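Local coordinates for cellulose-binding protein (Saccharophagus degradans, PDB 2YHG) that is of unproven function but probably acts on glycosidic bonds in carbohydrate metabolism, this C-terminal part carrying a calcium-binding nucleoside hydrolase-like domain, at residues R206-Y211 / M296-G301; L186-A191 / R279-M284. One frame throughout, in Å; residues are numbered along the deposited sequence. Where two conformers were deposited one is given.

Contacts 1 and 2 adjoin each other at the carboxyl end of the parallel sheet in the nucleoside hydrolase-like domain, their centres 13 Å apart. Residues 186-191 follow strand 180-185 and lead into helix 190-198; residues 206-211 finish the next strand. Ala-207 O of contact 1 probably accepts a hydrogen bond from Leu-186 N of contact 2 (2.8 Å), and Arg-206 NE lies 3.3 Å from Gly-187 CA. Their partners 296-301 and 279-284 come from one later excursion of the chain. Contact 2 is nearer the calcium site of Asp-36, Asp-43, Trp-151 and Asp-244: the Gln-188 side chain is about 4 Å from the ion at its nearest atoms, that of Val-210 about 10 Å.

Contact 1 of 2, residues R206-Y211 / M296-G301; sequences RARSVY and MYTENG
At the edge of the parallel sheet in the nucleoside hydrolase-like domain, strand 203-207 meets strand 295-298 running the same way, and Arg-206 N donates to Tyr-297 O (2.9 Å). The short segments diverge by only 23°. Beyond this backbone bond, side chains take over. Thr-298 has its OG1 anti to its own backbone N (chi1 -166°), which brings the hydroxyl up to Arg-206 O at 2.7 Å, almost in line with the carbonyl bond. As an acceptor, the same OG1 takes a weak bond from Arg-208 NE (3.4 Å), at the edge of that guanidinium, and another from a water. This water accepts from Arg-208 NH2 (2.6 Å) and also donates to Glu-299 O, so it ties the arginine to both residues that follow Tyr-297.

On the other flank of Thr-298, Met-296 reaches up to Arg-206. Its SD is 3.5 Å from Arg-206 NE, and the methyl CE sits over the middle of one guanidinium face, 3.6 Å from CZ. The polar rim of Arg-206 is occupied elsewhere: salt bridges to Asp-184 and Asp-288 and hydrogen bonds to Val-278 O and Thr-193 OG1 hold the plane in place beneath the methyl.

Where the strand pairing gives way to loop, Glu-299 substitutes its carboxylate for a backbone partner. The chain bends at chi2 (94°), laying the buried carboxylate against two successive amides at the inverse gamma turn centred on Ser-209. OE1 receives Arg-208 N through its syn lone pair in a nearly straight bond (2.9 Å), whereas Ser-209 N reaches OE2, also at 2.9 Å, from above the carboxylate plane.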
loop_
_atom_site.group_PDB
_atom_site.type_symbol
_atom_site.label_atom_id
_atom_site.label_comp_id
_atom_site.label_asym_id
_atom_site.label_seq_id
_atom_site.Cartn_x
_atom_site.Cartn_y
_atom_site.Cartn_z
ATOM N N ARG A 206 -6.610 10.496 2.598
ATOM C CA ARG A 206 -7.230 10.133 3.873
ATOM C C ARG A 206 -8.256 9.054 3.567
ATOM O O ARG A 206 -9.359 9.353 3.103
ATOM C CB ARG A 206 -7.832 11.323 4.623
ATOM C CG ARG A 206 -8.484 10.966 5.931
ATOM C CD ARG A 206 -8.884 12.158 6.794
ATOM N NE ARG A 206 -7.721 12.746 7.436
ATOM C CZ ARG A 206 -7.759 13.803 8.241
ATOM N NH1 ARG A 206 -8.856 14.536 8.350
ATOM N NH2 ARG A 206 -6.683 14.142 8.948
ATOM N N ALA A 207 -7.860 7.807 3.755
ATOM C CA ALA A 207 -8.699 6.667 3.424
ATOM C C ALA A 207 -9.668 6.389 4.549
ATOM O O ALA A 207 -9.263 6.326 5.720
ATOM C CB ALA A 207 -7.842 5.443 3.173
ATOM N N ARG A 208 -10.924 6.185 4.218
ATOM C CA ARG A 208 -11.930 5.935 5.234
ATOM C C ARG A 208 -12.689 4.645 5.062
ATOM O O ARG A 208 -13.295 4.146 6.022
ATOM C CB ARG A 208 -12.902 7.086 5.294
ATOM C CG ARG A 208 -12.249 8.425 5.583
ATOM C CD ARG A 208 -13.309 9.543 5.607
ATOM N NE ARG A 208 -13.833 9.761 4.271
ATOM C CZ ARG A 208 -15.021 10.322 4.035
ATOM N NH1 ARG A 208 -15.774 10.781 5.038
ATOM N NH2 ARG A 208 -15.479 10.353 2.793
ATOM N N SER A 209 -12.688 4.074 3.867
ATOM C CA SER A 209 -13.500 2.891 3.608
ATOM C C SER A 209 -12.649 1.633 3.733
ATOM O O SER A 209 -12.409 0.900 2.746
ATOM C CB SER A 209 -14.174 2.969 2.234
ATOM O OG SER A 209 -15.151 3.993 2.168
ATOM N N VAL A 210 -12.184 1.394 4.949
ATOM C CA VAL A 210 -11.120 0.443 5.229
ATOM C C VAL A 210 -11.614 -0.789 5.989
ATOM O O VAL A 210 -10.800 -1.562 6.499
ATOM C CB VAL A 210 -9.940 1.110 5.985
ATOM C CG1 VAL A 210 -9.307 2.166 5.088
ATOM C CG2 VAL A 210 -10.391 1.672 7.338
ATOM N N TYR A 211 -12.926 -1.001 6.024
ATOM C CA TYR A 211 -13.550 -1.954 6.930
ATOM C C TYR A 211 -14.307 -3.089 6.251
ATOM O O TYR A 211 -14.923 -3.891 6.956
ATOM C CB TYR A 211 -14.510 -1.226 7.849
ATOM C CG TYR A 211 -13.848 -0.300 8.844
ATOM C CD1 TYR A 211 -13.047 -0.797 9.848
ATOM C CD2 TYR A 211 -14.017 1.060 8.782
ATOM C CE1 TYR A 211 -12.444 0.064 10.786
ATOM C CE2 TYR A 211 -13.488 1.904 9.745
ATOM C CZ TYR A 211 -12.719 1.392 10.755
ATOM O OH TYR A 211 -12.267 2.216 11.768
ATOM N N MET A 296 -8.369 16.540 0.409
ATOM C CA MET A 296 -7.671 15.281 0.549
ATOM C C MET A 296 -8.268 14.312 -0.432
ATOM O O MET A 296 -9.481 14.289 -0.623
ATOM C CB MET A 296 -7.824 14.685 1.979
ATOM C CG MET A 296 -7.194 15.555 3.051
ATOM S SD MET A 296 -7.655 14.953 4.688
ATOM C CE MET A 296 -6.583 15.987 5.689
ATOM N N TYR A 297 -7.445 13.455 -1.044
ATOM C CA TYR A 297 -7.970 12.333 -1.786
ATOM C C TYR A 297 -8.652 11.386 -0.822
ATOM O O TYR A 297 -8.141 11.113 0.262
ATOM C CB TYR A 297 -6.869 11.608 -2.533
ATOM C CG TYR A 297 -6.369 12.353 -3.738
ATOM C CD1 TYR A 297 -7.108 12.450 -4.897
ATOM C CD2 TYR A 297 -5.141 12.996 -3.719
ATOM C CE1 TYR A 297 -6.619 13.129 -6.017
ATOM C CE2 TYR A 297 -4.665 13.701 -4.819
ATOM C CZ TYR A 297 -5.400 13.763 -5.955
ATOM O OH TYR A 297 -4.936 14.469 -7.049
ATOM N N THR A 298 -9.804 10.839 -1.219
ATOM C CA THR A 298 -10.486 9.875 -0.417
ATOM C C THR A 298 -11.369 9.055 -1.367
ATOM O O THR A 298 -11.534 9.401 -2.528
ATOM C CB THR A 298 -11.269 10.541 0.734
ATOM O OG1 THR A 298 -11.669 9.556 1.704
ATOM C CG2 THR A 298 -12.481 11.310 0.213
ATOM N N GLU A 299 -11.913 7.961 -0.891
ATOM C CA GLU A 299 -12.740 7.112 -1.733
ATOM C C GLU A 299 -14.027 7.806 -2.106
ATOM O O GLU A 299 -14.564 8.645 -1.364
ATOM C CB GLU A 299 -13.078 5.795 -0.993
ATOM C CG GLU A 299 -11.879 5.007 -0.499
ATOM C CD GLU A 299 -11.493 5.310 0.948
ATOM O OE1 GLU A 299 -11.757 6.427 1.466
ATOM O OE2 GLU A 299 -10.923 4.411 1.607
ATOM N N ASN A 300 -14.597 7.389 -3.222
ATOM C CA ASN A 300 -15.981 7.681 -3.520
ATOM C C ASN A 300 -16.625 6.355 -3.860
ATOM O O ASN A 300 -16.930 6.055 -5.000
ATOM C CB ASN A 300 -16.121 8.712 -4.628
ATOM C CG ASN A 300 -17.504 9.299 -4.687
ATOM O OD1 ASN A 300 -18.390 8.904 -3.948
ATOM N ND2 ASN A 300 -17.716 10.229 -5.609
ATOM N N GLY A 301 -16.747 5.521 -2.847
ATOM C CA GLY A 301 -17.115 4.113 -3.020
ATOM C C GLY A 301 -16.070 3.170 -2.440
ATOM O O GLY A 301 -14.889 3.249 -2.775
HETATM O O HOH W 1 -14.246 8.655 1.309
HETATM O O HOH W 2 -15.147 6.781 2.119
#

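Contact 2 of 2, residues L186-A191 / R279-M284; sequences LGQDNA and RGMSCM
The loop that caps the carboxyl end of strand 180-185 and starts helix 190-198 passes directly against the 279-284 loop, glycine on glycine. Gly-187 CA and Gly-280 CA are just 3.9 Å apart, an approach that leaves no space for a side chain on either residue. The sole hydrogen bond linking the two segments directly runs from Met-281 N to Gly-187 O (2.8 Å), nearly straight and in the carbonyl plane. Next to it, Gly-280 CA makes a CA-H...O contact with Leu-186 O (3.3 Å), and a water donates both to this oxygen and to Arg-279 O.

Two methionines then embrace the loop. Met-281 places CG 3.7 Å from Leu-186 CB, its chain running at a slant to the leucine, while its SD meets Gln-188 CG (3.7 Å) from a side chain lying alongside and pointing the same way. Met-284 takes the less common first torsion, with CG between its backbone N and carbonyl carbon (chi1 60°). Its SD reaches Gly-187 O at 3.5 Å, and a bend at chi3 sets CE 3.4 Å from Asp-189 O, against the main chain at the helix start.

Gln-188 NE2 is held by Ile-185 O and Trp-151 O, beside the Asp-36 calcium site. Asp-189 is the N-cap of helix 190-198: OD1 accepts from Cys-154 N and Gly-192 N, and weakly from Ala-191 N. That helix starts against helix 155-167, where Ala-191 packs, while the loop before it meets the 279-284 loop, which links strands 273-276 and 295-298 and is tied to Cys-68 by the Cys-283 disulfide.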
loop_
_atom_site.group_PDB
_atom_site.type_symbol
_atom_site.label_atom_id
_atom_site.label_comp_id
_atom_site.label_asym_id
_atom_site.label_seq_id
_atom_site.Cartn_x
_atom_site.Cartn_y
_atom_site.Cartn_z
ATOM N N LEU A 186 -7.874 7.166 8.009
ATOM C CA LEU A 186 -9.035 7.688 8.726
ATOM C C LEU A 186 -8.905 9.071 9.327
ATOM O O LEU A 186 -9.940 9.670 9.658
ATOM C CB LEU A 186 -9.544 6.711 9.787
ATOM C CG LEU A 186 -10.286 5.512 9.210
ATOM C CD1 LEU A 186 -10.247 4.311 10.166
ATOM C CD2 LEU A 186 -11.736 5.892 8.930
ATOM N N GLY A 187 -7.722 9.611 9.555
ATOM C CA GLY A 187 -7.542 10.899 10.213
ATOM C C GLY A 187 -7.574 10.750 11.701
ATOM O O GLY A 187 -8.623 10.617 12.349
ATOM N N GLN A 188 -6.377 10.682 12.292
ATOM C CA GLN A 188 -6.230 10.395 13.696
ATOM C C GLN A 188 -5.358 11.419 14.413
ATOM O O GLN A 188 -5.067 11.251 15.589
ATOM C CB GLN A 188 -5.715 8.982 13.926
ATOM C CG GLN A 188 -6.666 7.931 13.367
ATOM C CD GLN A 188 -6.063 6.562 13.474
ATOM O OE1 GLN A 188 -5.834 6.084 14.581
ATOM N NE2 GLN A 188 -5.778 5.921 12.354
ATOM N N ASP A 189 -4.998 12.499 13.743
ATOM C CA ASP A 189 -4.558 13.687 14.425
ATOM C C ASP A 189 -4.754 14.876 13.526
ATOM O O ASP A 189 -5.035 14.772 12.332
ATOM C CB ASP A 189 -3.140 13.592 15.022
ATOM C CG ASP A 189 -1.989 13.621 14.027
ATOM O OD1 ASP A 189 -2.210 13.838 12.817
ATOM O OD2 ASP A 189 -0.838 13.421 14.504
ATOM N N ASN A 190 -4.599 16.064 14.118
ATOM C CA ASN A 190 -4.762 17.327 13.412
ATOM C C ASN A 190 -3.545 17.676 12.555
ATOM O O ASN A 190 -3.611 18.591 11.743
ATOM C CB ASN A 190 -5.093 18.434 14.424
ATOM C CG ASN A 190 -4.086 18.516 15.532
ATOM O OD1 ASN A 190 -2.893 18.659 15.250
ATOM N ND2 ASN A 190 -4.555 18.530 16.785
ATOM N N ALA A 191 -2.445 16.927 12.682
ATOM C CA ALA A 191 -1.227 17.196 11.933
ATOM C C ALA A 191 -1.350 16.768 10.484
ATOM O O ALA A 191 -0.790 17.408 9.601
ATOM C CB ALA A 191 -0.031 16.542 12.599
ATOM N N ARG A 279 -13.329 14.647 7.326
ATOM C CA ARG A 279 -13.135 14.665 8.767
ATOM C C ARG A 279 -12.491 13.392 9.291
ATOM O O ARG A 279 -12.783 12.293 8.815
ATOM C CB ARG A 279 -14.458 14.915 9.482
ATOM C CG ARG A 279 -15.137 16.237 9.135
ATOM C CD ARG A 279 -14.249 17.433 9.371
ATOM N NE ARG A 279 -14.984 18.682 9.235
ATOM C CZ ARG A 279 -14.494 19.831 8.760
ATOM N NH1 ARG A 279 -13.315 19.899 8.180
ATOM N NH2 ARG A 279 -15.205 20.953 8.909
ATOM N N GLY A 280 -11.668 13.563 10.300
ATOM C CA GLY A 280 -11.030 12.464 11.008
ATOM C C GLY A 280 -11.975 11.781 11.976
ATOM O O GLY A 280 -13.171 12.063 12.044
ATOM N N MET A 281 -11.410 10.875 12.746
ATOM C CA MET A 281 -12.160 10.077 13.691
ATOM C C MET A 281 -12.646 10.892 14.869
ATOM O O MET A 281 -12.222 12.011 15.124
ATOM C CB MET A 281 -11.297 8.914 14.168
ATOM C CG MET A 281 -10.837 7.999 13.038
ATOM S SD MET A 281 -10.041 6.463 13.550
ATOM C CE MET A 281 -11.485 5.471 13.908
ATOM N N SER A 282 -13.547 10.280 15.640
ATOM C CA SER A 282 -14.252 10.994 16.705
ATOM C C SER A 282 -13.325 11.511 17.792
ATOM O O SER A 282 -13.635 12.536 18.399
ATOM C CB SER A 282 -15.304 10.100 17.328
ATOM O OG SER A 282 -14.706 9.001 17.974
ATOM N N CYS A 283 -12.150 10.899 17.965
ATOM C CA CYS A 283 -11.195 11.337 18.950
ATOM C C CYS A 283 -10.476 12.622 18.586
ATOM O O CYS A 283 -9.746 13.144 19.432
ATOM C CB CYS A 283 -10.191 10.228 19.293
ATOM S SG CYS A 283 -9.218 9.453 17.915
ATOM N N MET A 284 -10.761 13.176 17.401
ATOM C CA MET A 284 -10.265 14.482 17.031
ATOM C C MET A 284 -11.399 15.402 16.552
ATOM O O MET A 284 -11.161 16.363 15.814
ATOM C CB MET A 284 -9.139 14.416 15.992
ATOM C CG MET A 284 -9.501 13.766 14.679
ATOM S SD MET A 284 -8.216 13.894 13.431
ATOM C CE MET A 284 -8.166 15.692 13.222
HETATM O O HOH W 3 -12.566 9.537 9.225
#